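PDB 3GN3: putative protein-disulfide isomerase from Pseudomonas syringae pv. tomato, which is of unknown function but, as a putative protein-disulfide isomerase of the DsbA family with a thioredoxin-like fold, may take part in thiol-disulfide exchange. Local coordinates for residues 24-37 / 84-98. Numbering follows the deposited sequence.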
# COMPACT_ATOMS: atom_id res chain seq x y z
N PRO A 24 -19.15 0.12 -9.89
CA PRO A 24 -20.40 0.52 -10.57
C PRO A 24 -21.68 -0.21 -10.13
O PRO A 24 -22.78 0.34 -10.30
CB PRO A 24 -20.13 0.22 -12.05
CG PRO A 24 -18.62 0.04 -12.14
CD PRO A 24 -18.17 -0.47 -10.81
N THR A 25 -21.54 -1.41 -9.59
CA THR A 25 -22.71 -2.17 -9.13
C THR A 25 -22.79 -2.31 -7.61
O THR A 25 -23.49 -3.20 -7.10
CB THR A 25 -22.79 -3.60 -9.77
OG1 THR A 25 -21.63 -4.36 -9.41
CG2 THR A 25 -22.90 -3.52 -11.27
N CYS A 26 -22.08 -1.46 -6.89
CA CYS A 26 -22.08 -1.52 -5.43
C CYS A 26 -23.09 -0.51 -4.87
O CYS A 26 -23.08 0.65 -5.25
CB CYS A 26 -20.67 -1.29 -4.90
SG CYS A 26 -20.51 -0.48 -3.26
N PRO A 27 -23.96 -0.95 -3.95
CA PRO A 27 -25.06 -0.08 -3.46
C PRO A 27 -24.56 1.24 -2.85
O PRO A 27 -25.14 2.31 -3.10
CB PRO A 27 -25.77 -0.94 -2.41
CG PRO A 27 -24.82 -2.05 -2.08
CD PRO A 27 -23.98 -2.28 -3.31
N PHE A 28 -23.48 1.16 -2.07
CA PHE A 28 -22.91 2.33 -1.41
C PHE A 28 -22.26 3.25 -2.42
O PHE A 28 -22.33 4.48 -2.29
CB PHE A 28 -21.92 1.91 -0.32
CG PHE A 28 -22.48 0.88 0.63
CD1 PHE A 28 -23.39 1.25 1.62
CD2 PHE A 28 -22.13 -0.46 0.49
CE1 PHE A 28 -23.94 0.29 2.50
CE2 PHE A 28 -22.66 -1.43 1.36
CZ PHE A 28 -23.58 -1.05 2.37
N SER A 29 -21.63 2.63 -3.43
CA SER A 29 -21.01 3.37 -4.53
C SER A 29 -22.05 4.17 -5.29
O SER A 29 -21.85 5.36 -5.51
CB SER A 29 -20.24 2.45 -5.47
OG SER A 29 -19.07 1.96 -4.84
N VAL A 30 -23.14 3.52 -5.67
CA VAL A 30 -24.29 4.15 -6.34
C VAL A 30 -24.81 5.37 -5.57
O VAL A 30 -24.95 6.47 -6.12
CB VAL A 30 -25.44 3.10 -6.56
CG1 VAL A 30 -26.75 3.77 -6.95
CG2 VAL A 30 -25.01 2.06 -7.60
N LYS A 31 -25.06 5.18 -4.27
CA LYS A 31 -25.44 6.26 -3.37
C LYS A 31 -24.45 7.45 -3.48
O LYS A 31 -24.87 8.59 -3.70
CB LYS A 31 -25.51 5.69 -1.96
CG LYS A 31 -26.28 6.51 -0.97
CD LYS A 31 -27.07 5.55 -0.07
CE LYS A 31 -27.10 5.98 1.38
NZ LYS A 31 -25.77 5.70 2.05
N ALA A 32 -23.15 7.19 -3.36
CA ALA A 32 -22.16 8.28 -3.49
C ALA A 32 -22.15 8.86 -4.91
O ALA A 32 -21.97 10.07 -5.10
CB ALA A 32 -20.75 7.81 -3.08
N PHE A 33 -22.36 7.99 -5.90
CA PHE A 33 -22.32 8.40 -7.30
C PHE A 33 -23.39 9.47 -7.57
O PHE A 33 -23.09 10.54 -8.10
CB PHE A 33 -22.52 7.19 -8.23
CG PHE A 33 -22.68 7.55 -9.67
CD1 PHE A 33 -21.60 8.01 -10.42
CD2 PHE A 33 -23.94 7.47 -10.28
CE1 PHE A 33 -21.76 8.35 -11.76
CE2 PHE A 33 -24.11 7.80 -11.63
CZ PHE A 33 -23.02 8.25 -12.37
N PHE A 34 -24.62 9.16 -7.20
CA PHE A 34 -25.72 10.11 -7.29
C PHE A 34 -25.59 11.38 -6.43
O PHE A 34 -26.48 12.23 -6.47
CB PHE A 34 -27.07 9.41 -7.04
CG PHE A 34 -27.53 8.53 -8.18
CD1 PHE A 34 -27.68 9.05 -9.47
CD2 PHE A 34 -27.82 7.19 -7.96
CE1 PHE A 34 -28.10 8.23 -10.54
CE2 PHE A 34 -28.24 6.37 -9.03
CZ PHE A 34 -28.39 6.90 -10.31
N LYS A 35 -24.50 11.55 -5.69
CA LYS A 35 -24.28 12.79 -4.93
C LYS A 35 -23.20 13.65 -5.55
O LYS A 35 -22.94 14.77 -5.08
CB LYS A 35 -23.94 12.49 -3.47
CG LYS A 35 -25.11 11.94 -2.64
CD LYS A 35 -24.78 11.96 -1.14
CE LYS A 35 -25.70 11.04 -0.38
NZ LYS A 35 -25.31 10.90 1.05
N LEU A 36 -22.55 13.17 -6.60
CA LEU A 36 -21.41 13.91 -7.14
C LEU A 36 -21.80 15.20 -7.86
O LEU A 36 -21.04 16.17 -7.85
CB LEU A 36 -20.49 13.02 -7.98
CG LEU A 36 -19.81 11.86 -7.22
CD1 LEU A 36 -19.14 10.92 -8.22
CD2 LEU A 36 -18.80 12.36 -6.16
N ASP A 37 -23.00 15.23 -8.46
CA ASP A 37 -23.52 16.47 -9.07
C ASP A 37 -23.70 17.56 -8.02
O ASP A 37 -23.16 18.65 -8.19
CB ASP A 37 -24.83 16.24 -9.84
CG ASP A 37 -24.61 15.62 -11.22
OD1 ASP A 37 -25.60 15.11 -11.81
OD2 ASP A 37 -23.47 15.63 -11.74
N LYS A 84 -20.34 8.49 -18.08
CA LYS A 84 -21.28 8.85 -17.02
C LYS A 84 -22.68 8.30 -17.32
O LYS A 84 -23.33 7.72 -16.43
CB LYS A 84 -21.28 10.36 -16.81
CG LYS A 84 -22.14 10.82 -15.64
CD LYS A 84 -22.53 12.30 -15.81
CE LYS A 84 -23.63 12.70 -14.80
NZ LYS A 84 -24.40 13.86 -15.32
N ALA A 85 -23.13 8.43 -18.57
CA ALA A 85 -24.36 7.79 -19.02
C ALA A 85 -24.39 6.28 -18.68
O ALA A 85 -25.38 5.78 -18.11
CB ALA A 85 -24.57 8.02 -20.50
N VAL A 86 -23.30 5.57 -19.01
CA VAL A 86 -23.21 4.13 -18.70
C VAL A 86 -23.26 3.84 -17.19
O VAL A 86 -24.01 2.94 -16.76
CB VAL A 86 -21.97 3.41 -19.37
CG1 VAL A 86 -21.81 1.97 -18.81
CG2 VAL A 86 -22.11 3.38 -20.91
N MET A 87 -22.48 4.59 -16.40
CA MET A 87 -22.52 4.46 -14.91
C MET A 87 -23.94 4.72 -14.39
O MET A 87 -24.45 3.93 -13.59
CB MET A 87 -21.49 5.36 -14.20
CG MET A 87 -20.05 4.93 -14.45
SD MET A 87 -18.87 5.67 -13.33
CE MET A 87 -18.11 6.89 -14.30
N THR A 88 -24.59 5.77 -14.89
CA THR A 88 -25.97 6.08 -14.51
C THR A 88 -26.94 4.95 -14.85
O THR A 88 -27.79 4.59 -14.04
CB THR A 88 -26.49 7.38 -15.18
OG1 THR A 88 -25.59 8.46 -14.90
CG2 THR A 88 -27.91 7.71 -14.70
N ALA A 89 -26.80 4.37 -16.05
CA ALA A 89 -27.70 3.28 -16.45
C ALA A 89 -27.52 2.04 -15.55
O ALA A 89 -28.51 1.41 -15.14
CB ALA A 89 -27.53 2.93 -17.93
N VAL A 90 -26.26 1.72 -15.24
CA VAL A 90 -25.96 0.60 -14.33
C VAL A 90 -26.48 0.92 -12.92
O VAL A 90 -27.23 0.13 -12.33
CB VAL A 90 -24.43 0.23 -14.33
CG1 VAL A 90 -24.11 -0.80 -13.25
CG2 VAL A 90 -24.01 -0.30 -15.69
N ALA A 91 -26.11 2.09 -12.42
CA ALA A 91 -26.55 2.57 -11.10
C ALA A 91 -28.07 2.50 -10.90
O ALA A 91 -28.53 1.95 -9.90
CB ALA A 91 -26.03 3.97 -10.84
N SER A 92 -28.84 3.03 -11.86
CA SER A 92 -30.32 2.99 -11.83
C SER A 92 -30.92 1.60 -11.81
O SER A 92 -31.99 1.40 -11.26
CB SER A 92 -30.90 3.71 -13.02
OG SER A 92 -30.38 5.01 -13.11
N HIS A 93 -30.26 0.66 -12.47
CA HIS A 93 -30.72 -0.73 -12.51
C HIS A 93 -29.68 -1.64 -11.85
O HIS A 93 -29.37 -2.72 -12.37
CB HIS A 93 -30.96 -1.15 -13.96
CG HIS A 93 -31.96 -0.31 -14.69
ND1 HIS A 93 -31.60 0.83 -15.39
CD2 HIS A 93 -33.30 -0.44 -14.82
CE1 HIS A 93 -32.68 1.35 -15.94
NE2 HIS A 93 -33.73 0.60 -15.61
N ARG A 94 -29.14 -1.20 -10.72
CA ARG A 94 -28.02 -1.85 -10.07
C ARG A 94 -28.26 -3.34 -9.88
O ARG A 94 -27.46 -4.19 -10.31
CB ARG A 94 -27.71 -1.19 -8.73
CG ARG A 94 -26.35 -1.56 -8.21
CD ARG A 94 -26.24 -1.36 -6.73
NE ARG A 94 -27.23 -2.17 -6.02
CZ ARG A 94 -27.10 -3.46 -5.77
NH1 ARG A 94 -26.03 -4.13 -6.16
NH2 ARG A 94 -28.06 -4.10 -5.13
N GLU A 95 -29.40 -3.64 -9.28
CA GLU A 95 -29.71 -5.00 -8.96
C GLU A 95 -29.64 -5.92 -10.17
O GLU A 95 -29.22 -7.07 -10.05
CB GLU A 95 -31.07 -5.04 -8.34
CG GLU A 95 -31.29 -6.28 -7.56
CD GLU A 95 -32.44 -6.11 -6.60
OE1 GLU A 95 -32.17 -6.11 -5.38
OE2 GLU A 95 -33.60 -5.95 -7.08
N GLU A 96 -30.02 -5.42 -11.34
CA GLU A 96 -30.04 -6.23 -12.56
C GLU A 96 -28.65 -6.54 -13.10
O GLU A 96 -28.51 -7.32 -14.03
CB GLU A 96 -30.79 -5.50 -13.66
CG GLU A 96 -32.30 -5.48 -13.53
CD GLU A 96 -32.88 -4.40 -14.44
OE1 GLU A 96 -32.70 -4.50 -15.68
OE2 GLU A 96 -33.48 -3.43 -13.90
N PHE A 97 -27.63 -5.88 -12.57
CA PHE A 97 -26.27 -6.13 -13.00
C PHE A 97 -25.46 -6.77 -11.87
O PHE A 97 -24.23 -6.66 -11.84
CB PHE A 97 -25.63 -4.83 -13.45
CG PHE A 97 -26.23 -4.25 -14.70
CD1 PHE A 97 -25.87 -4.75 -15.96
CD2 PHE A 97 -27.12 -3.17 -14.62
CE1 PHE A 97 -26.40 -4.20 -17.13
CE2 PHE A 97 -27.65 -2.60 -15.78
CZ PHE A 97 -27.29 -3.12 -17.04
N GLU A 98 -26.13 -7.41 -10.92
CA GLU A 98 -25.43 -8.05 -9.81
C GLU A 98 -26.01 -9.43 -9.54
O GLU A 98 -26.76 -9.96 -10.38
CB GLU A 98 -25.42 -7.16 -8.57
CG GLU A 98 -24.00 -6.85 -8.06
CD GLU A 98 -23.18 -8.11 -7.68
OE1 GLU A 98 -22.55 -8.76 -8.56
OE2 GLU A 98 -23.15 -8.44 -6.47
O HOH W 1 -22.67 2.42 -11.91
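The F33 ring drops as a knob into the hollow between K84, M87, T88 and A91 on helix 84-92. With CG anti to the backbone N (chi1 172°), the ring extends across the gap, so that F33 CZ lies 3.7 Å from M87 CB while T88 OG1 sits at the ring edge, near its plane. That hydroxyl is turned back on its own helix and donates to K84 O. M87 SD, 5.1 Å from the F33 ring centroid, adds an oblique Met-aromatic contact. F34 covers the outer flank; F33 CD2 stands over the centre of one face of the F34 ring, and F34 CE2 comes within 3.7 Å of A91 CB. A91 CB is met by both phenylalanine rings and by V30 CG2, which also touches R94 CD at 3.7 Å. Beyond the helix end, R94 bends at chi3 (59°) over the backbone from T25 to P27. R94 NH1 donates to T25 O over 2.9 Å with the acceptor near the guanidinium plane, while P27 CD rests on one face, toward the rim. The methyl of T25 fills a notch between V90 CG1 and F97 CB, and its hydroxyl is hydrogen-bonded to E23 and H60. One water donates to both P24 O and M87 O, joining the two backbones. At the far end, D37 and K84 form a long salt bridge. The N-to-C directions of the short helical segments 27-33 and 84-92 make 127°, closer to antiparallel than parallel. C26, whose SG caps helix 27-33 by accepting from S29 N, opens a C-P-F-S sequence that probably corresponds to the CXXC motif of thioredoxin-like proteins, with S29 in the place of the second cysteine. Beneath this packing, L36 and M87 reach strand 48-54; helix 63-73 adjoins P24, T25 and V86, and helix 112-123 backs V86, A89 and F97.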